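Local coordinates for alpha-glucosidase ([Eubacterium] rectale, PDB 6PNR), which acts as a family GH31 sulfoquinovosidase, probably hydrolysing the alpha-glycosidic bond of sulfoquinovose-containing sugars, at residues G245-N250 with K285-D290; Q273-K278 with L380-D385. All blocks are in the same frame, centred on the assembly; numbering follows the deposited sequence.

Interaction 1 of 2, residues G245-N250 with K285-D290; sequences GVQGGN and KRLQWD. With 9VH ([(3~{S},4~{R},5~{R})-4,5-bis(oxidanyl)piperidin-3-yl]methanesulfonic acid), chain C.
Gln247 brings its amide end to the side chains of Leu287 and Lys285, and reaches the backbone carbonyls of Lys285 and Arg286 through two waters. The direct touches are few. Gln247 OE1 lies 3.9 Å from Leu287 CD2, and the two side chains cross at about a right angle. Gln247 NE2 approaches the aliphatic part of the lysine, 4.2 Å from Lys285 CD. Two waters do the polar work. One accepts from Gln247 NE2 at 3.1 Å and also bonds to Lys285 O. The other donates to Gln247 OE1 at 2.8 Å and to Arg286 O as well. CG of Gln247 stands beside the backbone N (chi1 -65°), and the extended chain beyond it carries the amide toward strand 285-287. The same amide bonds through OE1 to Gln273 NE2 and through NE2 to Glu524 OE1, so both its ends have protein partners besides water.

The other side of segment 285-290 faces the inhibitor. Arg286 presents the NE and NH2 edge of its guanidinium to the sulfonate, with the sulfur in its plane. Arg286 NH2 gives a nearly straight bond to 9VH O2 (2.9 Å, 167°), and Arg286 NE reaches 9VH O1 at 3.2 Å. Trp289 NE1 points at 9VH O3 from the ring edge (3.2 Å, 169°). Leu287 N adds a weak bond to the same oxygen. Behind these groups, Arg286 NH1 is held by Phe352 O, and the backbone of Arg286 pairs with Arg279.

Each sulfonate oxygen thus receives at least one N-H donor. A charged guanidinium beside neutral indole and amide donors suits a sulfonate anion, consistent with recognition of the sulfonated sugar. The waters link both ends of the Gln247 amide to successive carbonyls of the strand whose Arg286 and Leu287 N meet that sulfonate.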
ATOM      1  N   GLY A 245     -26.106 -11.219 -24.940  1.00 23.12           N
ATOM      2  CA  GLY A 245     -25.397  -9.971 -25.124  1.00 24.35           C
ATOM      3  C   GLY A 245     -24.560 -10.051 -26.382  1.00 25.46           C
ATOM      4  O   GLY A 245     -23.549 -10.756 -26.407  1.00 26.01           O
ATOM      5  N   VAL A 246     -24.994  -9.370 -27.439  1.00 27.26           N
ATOM      6  CA  VAL A 246     -24.322  -9.385 -28.733  1.00 26.50           C
ATOM      7  C   VAL A 246     -24.204  -7.943 -29.210  1.00 28.00           C
ATOM      8  O   VAL A 246     -24.821  -7.031 -28.660  1.00 27.91           O
ATOM      9  CB  VAL A 246     -25.063 -10.244 -29.783  1.00 26.48           C
ATOM     10  CG1 VAL A 246     -25.218 -11.676 -29.293  1.00 22.06           C
ATOM     11  CG2 VAL A 246     -26.427  -9.623 -30.119  1.00 22.55           C
ATOM     12  N   GLN A 247     -23.392  -7.746 -30.243  1.00 24.87           N
ATOM     13  CA  GLN A 247     -23.093  -6.411 -30.737  1.00 24.32           C
ATOM     14  C   GLN A 247     -22.787  -6.499 -32.218  1.00 24.11           C
ATOM     15  O   GLN A 247     -22.638  -7.588 -32.778  1.00 27.93           O
ATOM     16  CB  GLN A 247     -21.886  -5.776 -30.028  1.00 27.06           C
ATOM     17  CG  GLN A 247     -22.046  -5.486 -28.540  1.00 25.48           C
ATOM     18  CD  GLN A 247     -20.756  -4.954 -27.932  1.00 26.59           C
ATOM     19  OE1 GLN A 247     -20.705  -3.820 -27.467  1.00 29.56           O
ATOM     20  NE2 GLN A 247     -19.704  -5.765 -27.955  1.00 28.26           N
ATOM     21  N   GLY A 248     -22.701  -5.329 -32.844  1.00 25.00           N
ATOM     22  CA  GLY A 248     -22.175  -5.204 -34.195  1.00 30.41           C
ATOM     23  C   GLY A 248     -23.115  -4.606 -35.212  1.00 30.67           C
ATOM     24  O   GLY A 248     -22.743  -4.526 -36.392  1.00 26.72           O
ATOM     25  N   GLY A 249     -24.320  -4.185 -34.842  1.00 27.35           N
ATOM     26  CA  GLY A 249     -25.270  -3.660 -35.810  1.00 29.19           C
ATOM     27  C   GLY A 249     -26.303  -4.697 -36.220  1.00 26.73           C
ATOM     28  O   GLY A 249     -26.236  -5.876 -35.856  1.00 27.99           O
ATOM     29  N   ASN A 250     -27.261  -4.237 -37.036  1.00 29.29           N
ATOM     30  CA  ASN A 250     -28.412  -5.060 -37.407  1.00 28.57           C
ATOM     31  C   ASN A 250     -28.007  -6.453 -37.870  1.00 29.21           C
ATOM     32  O   ASN A 250     -28.471  -7.465 -37.330  1.00 28.09           O
ATOM     33  CB  ASN A 250     -29.228  -4.383 -38.511  1.00 35.80           C
ATOM     34  CG  ASN A 250     -30.253  -3.418 -37.974  1.00 41.00           C
ATOM     35  OD1 ASN A 250     -30.584  -3.425 -36.787  1.00 40.92           O
ATOM     36  ND2 ASN A 250     -30.775  -2.576 -38.854  1.00 43.66           N
ATOM     37  N   LYS A 285     -13.490  -2.651 -27.087  1.00 24.07           N
ATOM     38  CA  LYS A 285     -14.662  -2.174 -27.817  1.00 24.49           C
ATOM     39  C   LYS A 285     -15.653  -1.605 -26.800  1.00 27.48           C
ATOM     40  O   LYS A 285     -16.307  -2.348 -26.063  1.00 30.04           O
ATOM     41  CB  LYS A 285     -15.262  -3.297 -28.654  1.00 29.75           C
ATOM     42  CG  LYS A 285     -16.324  -2.828 -29.655  1.00 37.27           C
ATOM     43  CD  LYS A 285     -16.837  -3.979 -30.512  1.00 38.46           C
ATOM     44  CE  LYS A 285     -15.792  -4.464 -31.534  1.00 47.02           C
ATOM     45  NZ  LYS A 285     -15.911  -5.944 -31.789  1.00 41.43           N
ATOM     46  N   ARG A 286     -15.729  -0.277 -26.720  1.00 27.07           N
ATOM     47  CA  ARG A 286     -16.660   0.373 -25.814  1.00 23.35           C
ATOM     48  C   ARG A 286     -17.826   0.958 -26.622  1.00 28.62           C
ATOM     49  O   ARG A 286     -18.081   0.543 -27.768  1.00 25.79           O
ATOM     50  CB  ARG A 286     -15.901   1.416 -24.981  1.00 25.35           C
ATOM     51  CG  ARG A 286     -14.606   0.858 -24.371  1.00 25.96           C
ATOM     52  CD  ARG A 286     -13.979   1.810 -23.347  1.00 25.04           C
ATOM     53  NE  ARG A 286     -14.880   2.064 -22.234  1.00 27.37           N
ATOM     54  CZ  ARG A 286     -14.575   2.783 -21.161  1.00 26.76           C
ATOM     55  NH1 ARG A 286     -13.371   3.323 -21.040  1.00 28.98           N
ATOM     56  NH2 ARG A 286     -15.477   2.953 -20.199  1.00 24.22           N
ATOM     57  N   LEU A 287     -18.539   1.905 -26.021  1.00 29.67           N
ATOM     58  CA  LEU A 287     -19.810   2.399 -26.521  1.00 26.34           C
ATOM     59  C   LEU A 287     -19.740   3.900 -26.747  1.00 27.22           C
ATOM     60  O   LEU A 287     -18.963   4.606 -26.101  1.00 28.17           O
ATOM     61  CB  LEU A 287     -20.938   2.119 -25.525  1.00 24.76           C
ATOM     62  CG  LEU A 287     -21.119   0.664 -25.105  1.00 27.60           C
ATOM     63  CD1 LEU A 287     -22.251   0.530 -24.075  1.00 23.56           C
ATOM     64  CD2 LEU A 287     -21.398  -0.128 -26.369  1.00 28.39           C
ATOM     65  N   GLN A 288     -20.614   4.391 -27.623  1.00 25.98           N
ATOM     66  CA  GLN A 288     -20.783   5.828 -27.829  1.00 31.29           C
ATOM     67  C   GLN A 288     -21.838   6.342 -26.849  1.00 24.30           C
ATOM     68  O   GLN A 288     -23.003   5.925 -26.913  1.00 26.95           O
ATOM     69  CB  GLN A 288     -21.171   6.110 -29.287  1.00 31.08           C
ATOM     70  CG  GLN A 288     -21.552   7.554 -29.610  1.00 30.08           C
ATOM     71  CD  GLN A 288     -20.411   8.554 -29.457  1.00 33.32           C
ATOM     72  OE1 GLN A 288     -19.279   8.201 -29.124  1.00 34.38           O
ATOM     73  NE2 GLN A 288     -20.715   9.816 -29.705  1.00 33.86           N
ATOM     74  N   TRP A 289     -21.442   7.245 -25.941  1.00 27.44           N
ATOM     75  CA  TRP A 289     -22.319   7.647 -24.827  1.00 26.07           C
ATOM     76  C   TRP A 289     -23.219   8.810 -25.259  1.00 28.51           C
ATOM     77  O   TRP A 289     -23.044   9.974 -24.886  1.00 29.05           O
ATOM     78  CB  TRP A 289     -21.498   7.983 -23.585  1.00 26.68           C
ATOM     79  CG  TRP A 289     -20.766   6.786 -23.008  1.00 25.69           C
ATOM     80  CD1 TRP A 289     -20.703   5.525 -23.539  1.00 24.66           C
ATOM     81  CD2 TRP A 289     -20.005   6.745 -21.796  1.00 27.51           C
ATOM     82  NE1 TRP A 289     -19.940   4.713 -22.738  1.00 26.44           N
ATOM     83  CE2 TRP A 289     -19.505   5.435 -21.661  1.00 26.81           C
ATOM     84  CE3 TRP A 289     -19.705   7.688 -20.806  1.00 21.60           C
ATOM     85  CZ2 TRP A 289     -18.730   5.044 -20.583  1.00 22.55           C
ATOM     86  CZ3 TRP A 289     -18.925   7.299 -19.738  1.00 25.77           C
ATOM     87  CH2 TRP A 289     -18.449   5.983 -19.633  1.00 24.97           C
ATOM     88  N   ASP A 290     -24.218   8.448 -26.059  1.00 26.36           N
ATOM     89  CA  ASP A 290     -25.195   9.383 -26.614  1.00 31.21           C
ATOM     90  C   ASP A 290     -26.478   8.571 -26.804  1.00 24.22           C
ATOM     91  O   ASP A 290     -26.589   7.819 -27.774  1.00 31.25           O
ATOM     92  CB  ASP A 290     -24.678   9.960 -27.926  1.00 28.45           C
ATOM     93  CG  ASP A 290     -25.515  11.121 -28.439  1.00 34.96           C
ATOM     94  OD1 ASP A 290     -26.227  11.764 -27.636  1.00 31.23           O
ATOM     95  OD2 ASP A 290     -25.446  11.385 -29.658  1.00 34.30           O
TER
HETATM   96  O1  9VH C 701     -17.339   0.072 -22.514  1.00 27.86           O
HETATM   97  S1  9VH C 701     -18.411   0.900 -21.989  1.00 26.85           S
HETATM   98  O2  9VH C 701     -17.954   1.636 -20.836  1.00 27.71           O
HETATM   99  O3  9VH C 701     -19.003   1.710 -23.025  1.00 25.35           O
HETATM  100  C1  9VH C 701     -19.645  -0.251 -21.451  1.00 24.09           C
HETATM  101  C2  9VH C 701     -19.216  -1.146 -20.280  1.00 25.00           C
HETATM  102  C3  9VH C 701     -19.229  -0.304 -19.014  1.00 30.34           C
HETATM  103  N1  9VH C 701     -19.140  -1.009 -17.736  1.00 27.13           N
HETATM  104  C4  9VH C 701     -20.107  -2.102 -17.636  1.00 22.44           C
HETATM  105  C5  9VH C 701     -19.935  -3.060 -18.804  1.00 25.66           C
HETATM  106  O4  9VH C 701     -20.888  -4.110 -18.661  1.00 26.17           O
HETATM  107  C6  9VH C 701     -20.168  -2.330 -20.120  1.00 24.40           C
HETATM  108  O5  9VH C 701     -20.022  -3.225 -21.219  1.00 25.73           O
HETATM  109  O   HOH W   1     -17.351  -4.744 -26.200  1.00 30.26           O
HETATM  110  O   HOH W   2     -19.423  -1.744 -28.828  1.00 31.72           O

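Interaction 2 of 2, residues Q273-K278 with L380-D385; sequences QDWCGK and LGIGID. With 9VH ([(3~{S},4~{R},5~{R})-4,5-bis(oxidanyl)piperidin-3-yl]methanesulfonic acid), chain C.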
ATOM      1  N   GLN A 273     -25.791  -3.714 -26.193  1.00 23.52           N
ATOM      2  CA  GLN A 273     -25.326  -2.518 -25.503  1.00 25.69           C
ATOM      3  C   GLN A 273     -24.860  -1.439 -26.468  1.00 25.65           C
ATOM      4  O   GLN A 273     -24.838  -0.262 -26.091  1.00 26.24           O
ATOM      5  CB  GLN A 273     -24.199  -2.858 -24.520  1.00 24.92           C
ATOM      6  CG  GLN A 273     -22.912  -3.373 -25.153  1.00 23.69           C
ATOM      7  CD  GLN A 273     -21.741  -3.351 -24.162  1.00 28.86           C
ATOM      8  OE1 GLN A 273     -21.936  -3.174 -22.954  1.00 27.91           O
ATOM      9  NE2 GLN A 273     -20.532  -3.528 -24.667  1.00 27.76           N
ATOM     10  N   ASP A 274     -24.488  -1.804 -27.699  1.00 24.72           N
ATOM     11  CA  ASP A 274     -24.093  -0.823 -28.706  1.00 24.71           C
ATOM     12  C   ASP A 274     -25.282  -0.336 -29.535  1.00 25.98           C
ATOM     13  O   ASP A 274     -25.088   0.179 -30.644  1.00 24.95           O
ATOM     14  CB  ASP A 274     -22.994  -1.390 -29.620  1.00 24.14           C
ATOM     15  CG  ASP A 274     -23.490  -2.512 -30.527  1.00 26.21           C
ATOM     16  OD1 ASP A 274     -24.604  -3.027 -30.297  1.00 26.60           O
ATOM     17  OD2 ASP A 274     -22.764  -2.890 -31.480  1.00 26.77           O
ATOM     18  N   TRP A 275     -26.505  -0.482 -29.013  1.00 24.57           N
ATOM     19  CA  TRP A 275     -27.683   0.049 -29.694  1.00 24.83           C
ATOM     20  C   TRP A 275     -27.483   1.510 -30.075  1.00 25.40           C
ATOM     21  O   TRP A 275     -28.050   1.984 -31.070  1.00 28.33           O
ATOM     22  CB  TRP A 275     -28.928  -0.106 -28.795  1.00 22.23           C
ATOM     23  CG  TRP A 275     -28.961   0.931 -27.695  1.00 26.97           C
ATOM     24  CD1 TRP A 275     -28.136   0.996 -26.603  1.00 29.93           C
ATOM     25  CD2 TRP A 275     -29.836   2.075 -27.603  1.00 25.40           C
ATOM     26  NE1 TRP A 275     -28.446   2.102 -25.839  1.00 30.06           N
ATOM     27  CE2 TRP A 275     -29.478   2.782 -26.437  1.00 25.04           C
ATOM     28  CE3 TRP A 275     -30.890   2.562 -28.395  1.00 27.02           C
ATOM     29  CZ2 TRP A 275     -30.143   3.951 -26.035  1.00 29.88           C
ATOM     30  CZ3 TRP A 275     -31.542   3.727 -28.002  1.00 27.41           C
ATOM     31  CH2 TRP A 275     -31.169   4.405 -26.831  1.00 27.21           C
ATOM     32  N   CYS A 276     -26.669   2.237 -29.310  1.00 24.26           N
ATOM     33  CA  CYS A 276     -26.408   3.650 -29.544  1.00 25.71           C
ATOM     34  C   CYS A 276     -25.035   3.921 -30.164  1.00 29.36           C
ATOM     35  O   CYS A 276     -24.584   5.076 -30.166  1.00 28.82           O
ATOM     36  CB  CYS A 276     -26.545   4.412 -28.226  1.00 29.62           C
ATOM     37  SG  CYS A 276     -25.539   3.673 -26.886  1.00 30.71           S
ATOM     38  N   GLY A 277     -24.357   2.902 -30.679  1.00 27.76           N
ATOM     39  CA  GLY A 277     -23.077   3.071 -31.342  1.00 25.14           C
ATOM     40  C   GLY A 277     -21.911   2.599 -30.487  1.00 33.25           C
ATOM     41  O   GLY A 277     -22.030   2.346 -29.288  1.00 26.11           O
ATOM     42  N   LYS A 278     -20.751   2.507 -31.143  1.00 29.78           N
ATOM     43  CA  LYS A 278     -19.539   1.963 -30.549  1.00 29.41           C
ATOM     44  C   LYS A 278     -18.447   3.021 -30.483  1.00 32.33           C
ATOM     45  O   LYS A 278     -18.489   4.031 -31.185  1.00 29.56           O
ATOM     46  CB  LYS A 278     -19.023   0.765 -31.355  1.00 34.77           C
ATOM     47  CG  LYS A 278     -18.521   1.127 -32.749  1.00 40.51           C
ATOM     48  CD  LYS A 278     -17.893  -0.077 -33.426  1.00 44.08           C
ATOM     49  CE  LYS A 278     -17.347   0.274 -34.802  1.00 42.42           C
ATOM     50  NZ  LYS A 278     -18.445   0.635 -35.739  1.00 49.10           N
ATOM     51  N   LEU A 380     -37.439   3.807 -23.793  1.00 27.71           N
ATOM     52  CA  LEU A 380     -38.804   3.286 -23.732  1.00 29.45           C
ATOM     53  C   LEU A 380     -39.613   3.688 -24.962  1.00 30.83           C
ATOM     54  O   LEU A 380     -40.433   2.905 -25.460  1.00 31.50           O
ATOM     55  CB  LEU A 380     -39.501   3.777 -22.464  1.00 26.32           C
ATOM     56  CG  LEU A 380     -38.928   3.331 -21.119  1.00 27.72           C
ATOM     57  CD1 LEU A 380     -39.331   4.300 -19.999  1.00 26.51           C
ATOM     58  CD2 LEU A 380     -39.388   1.902 -20.812  1.00 26.38           C
ATOM     59  N   GLY A 381     -39.396   4.904 -25.463  1.00 29.38           N
ATOM     60  CA  GLY A 381     -40.161   5.417 -26.588  1.00 36.20           C
ATOM     61  C   GLY A 381     -40.006   4.650 -27.890  1.00 35.91           C
ATOM     62  O   GLY A 381     -40.843   4.806 -28.784  1.00 34.87           O
ATOM     63  N   ILE A 382     -38.956   3.840 -28.040  1.00 29.96           N
ATOM     64  CA  ILE A 382     -38.833   3.025 -29.242  1.00 30.40           C
ATOM     65  C   ILE A 382     -39.113   1.554 -28.962  1.00 29.63           C
ATOM     66  O   ILE A 382     -38.880   0.709 -29.833  1.00 34.74           O
ATOM     67  CB  ILE A 382     -37.466   3.200 -29.936  1.00 30.28           C
ATOM     68  CG1 ILE A 382     -36.311   2.719 -29.064  1.00 32.09           C
ATOM     69  CG2 ILE A 382     -37.222   4.645 -30.333  1.00 29.88           C
ATOM     70  CD1 ILE A 382     -34.961   2.808 -29.787  1.00 30.69           C
ATOM     71  N   GLY A 383     -39.604   1.220 -27.774  1.00 28.86           N
ATOM     72  CA  GLY A 383     -39.999  -0.145 -27.489  1.00 28.65           C
ATOM     73  C   GLY A 383     -38.941  -1.015 -26.845  1.00 27.64           C
ATOM     74  O   GLY A 383     -39.073  -2.245 -26.865  1.00 28.43           O
ATOM     75  N   ILE A 384     -37.900  -0.423 -26.278  1.00 28.00           N
ATOM     76  CA  ILE A 384     -36.914  -1.179 -25.515  1.00 24.37           C
ATOM     77  C   ILE A 384     -37.515  -1.508 -24.155  1.00 27.97           C
ATOM     78  O   ILE A 384     -38.052  -0.627 -23.472  1.00 27.49           O
ATOM     79  CB  ILE A 384     -35.603  -0.384 -25.393  1.00 28.34           C
ATOM     80  CG1 ILE A 384     -34.922  -0.254 -26.779  1.00 25.24           C
ATOM     81  CG2 ILE A 384     -34.683  -1.038 -24.393  1.00 25.92           C
ATOM     82  CD1 ILE A 384     -33.643   0.614 -26.788  1.00 25.30           C
ATOM     83  N   ASP A 385     -37.454  -2.784 -23.774  1.00 27.49           N
ATOM     84  CA  ASP A 385     -38.110  -3.300 -22.577  1.00 29.18           C
ATOM     85  C   ASP A 385     -37.157  -3.554 -21.413  1.00 29.96           C
ATOM     86  O   ASP A 385     -37.581  -4.052 -20.368  1.00 28.93           O
ATOM     87  CB  ASP A 385     -38.866  -4.575 -22.926  1.00 33.43           C
ATOM     88  CG  ASP A 385     -40.147  -4.284 -23.688  1.00 37.20           C
ATOM     89  OD1 ASP A 385     -40.885  -3.370 -23.256  1.00 36.25           O
ATOM     90  OD2 ASP A 385     -40.400  -4.939 -24.726  1.00 34.08           O
TER
HETATM   91  O1  9VH C 701     -17.339   0.072 -22.514  1.00 27.86           O
HETATM   92  S1  9VH C 701     -18.411   0.900 -21.989  1.00 26.85           S
HETATM   93  O2  9VH C 701     -17.954   1.636 -20.836  1.00 27.71           O
HETATM   94  O3  9VH C 701     -19.003   1.710 -23.025  1.00 25.35           O
HETATM   95  C1  9VH C 701     -19.645  -0.251 -21.451  1.00 24.09           C
HETATM   96  C2  9VH C 701     -19.216  -1.146 -20.280  1.00 25.00           C
HETATM   97  C3  9VH C 701     -19.229  -0.304 -19.014  1.00 30.34           C
HETATM   98  N1  9VH C 701     -19.140  -1.009 -17.736  1.00 27.13           N
HETATM   99  C4  9VH C 701     -20.107  -2.102 -17.636  1.00 22.44           C
HETATM  100  C5  9VH C 701     -19.935  -3.060 -18.804  1.00 25.66           C
HETATM  101  O4  9VH C 701     -20.888  -4.110 -18.661  1.00 26.17           O
HETATM  102  C6  9VH C 701     -20.168  -2.330 -20.120  1.00 24.40           C
HETATM  103  O5  9VH C 701     -20.022  -3.225 -21.219  1.00 25.73           O
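Trp275 holds its CG between the backbone N and the carbonyl carbon (chi1 77°), which sends the indole toward Ile384 and Ile382. Ile384 has CG1 beside the backbone N (chi1 -68°), and its extended CG1 branch puts CD1 over one face of the indole. CD1 of Ile384 lies 4.1 Å from the centroid of the Trp275 six-membered ring, 26° off the normal, a CH-pi contact. Ile384 CD1 sits toward the rim, 3.7 Å from Trp275 CE3. Ile382 CD1 comes in obliquely, 4.0 Å from Trp275 CZ3. Cys276 CB lies over the opposite face. The indole nitrogen is satisfied by Tyr318 O, which helps fix the ring's rotation.

Ile382 lies within a type I turn from Leu380 to Gly383, closed by Gly383 N to Leu380 O, and Ile384 follows it. At the start of 273-278, two residues before the tryptophan, Gln273 OE1 accepts a bond of 2.6 Å from 9VH O5. An alanine at Gln273 would probably leave this ligand hydroxyl without its acceptor and the Gln247 amide oxygen without its partner NE2.

Trp275 and Ile384 both also touch Phe315 of strand 314-319 and Thr379 of helix 365-380. Within the TIM-barrel domain, Trp275, from the loop after strand 267-271, packs its ring on the loop that joins helix 365-380 to strand 386-389.

Interactions 1 and 2 lie in the GH31 TIM-barrel domain, with centres about 10 Å apart. Along the chain their segments alternate: 245-250, 273-278, 285-290, then 380-385. Strands 242-245 and 267-271 are neighbours in the parallel sheet, and the loops following them meet where Gly248 N probably bonds Asp274 OD2 at 2.8 Å. Strands 278-280 and 285-287 then form a small antiparallel pair joining segment 273-278 to segment 285-290. Both interactions reach the same inhibitor, interaction 1 at its sulfonate and interaction 2 at a ring hydroxyl. The second also ties this pocket wall to the packing ahead of strand 386-389.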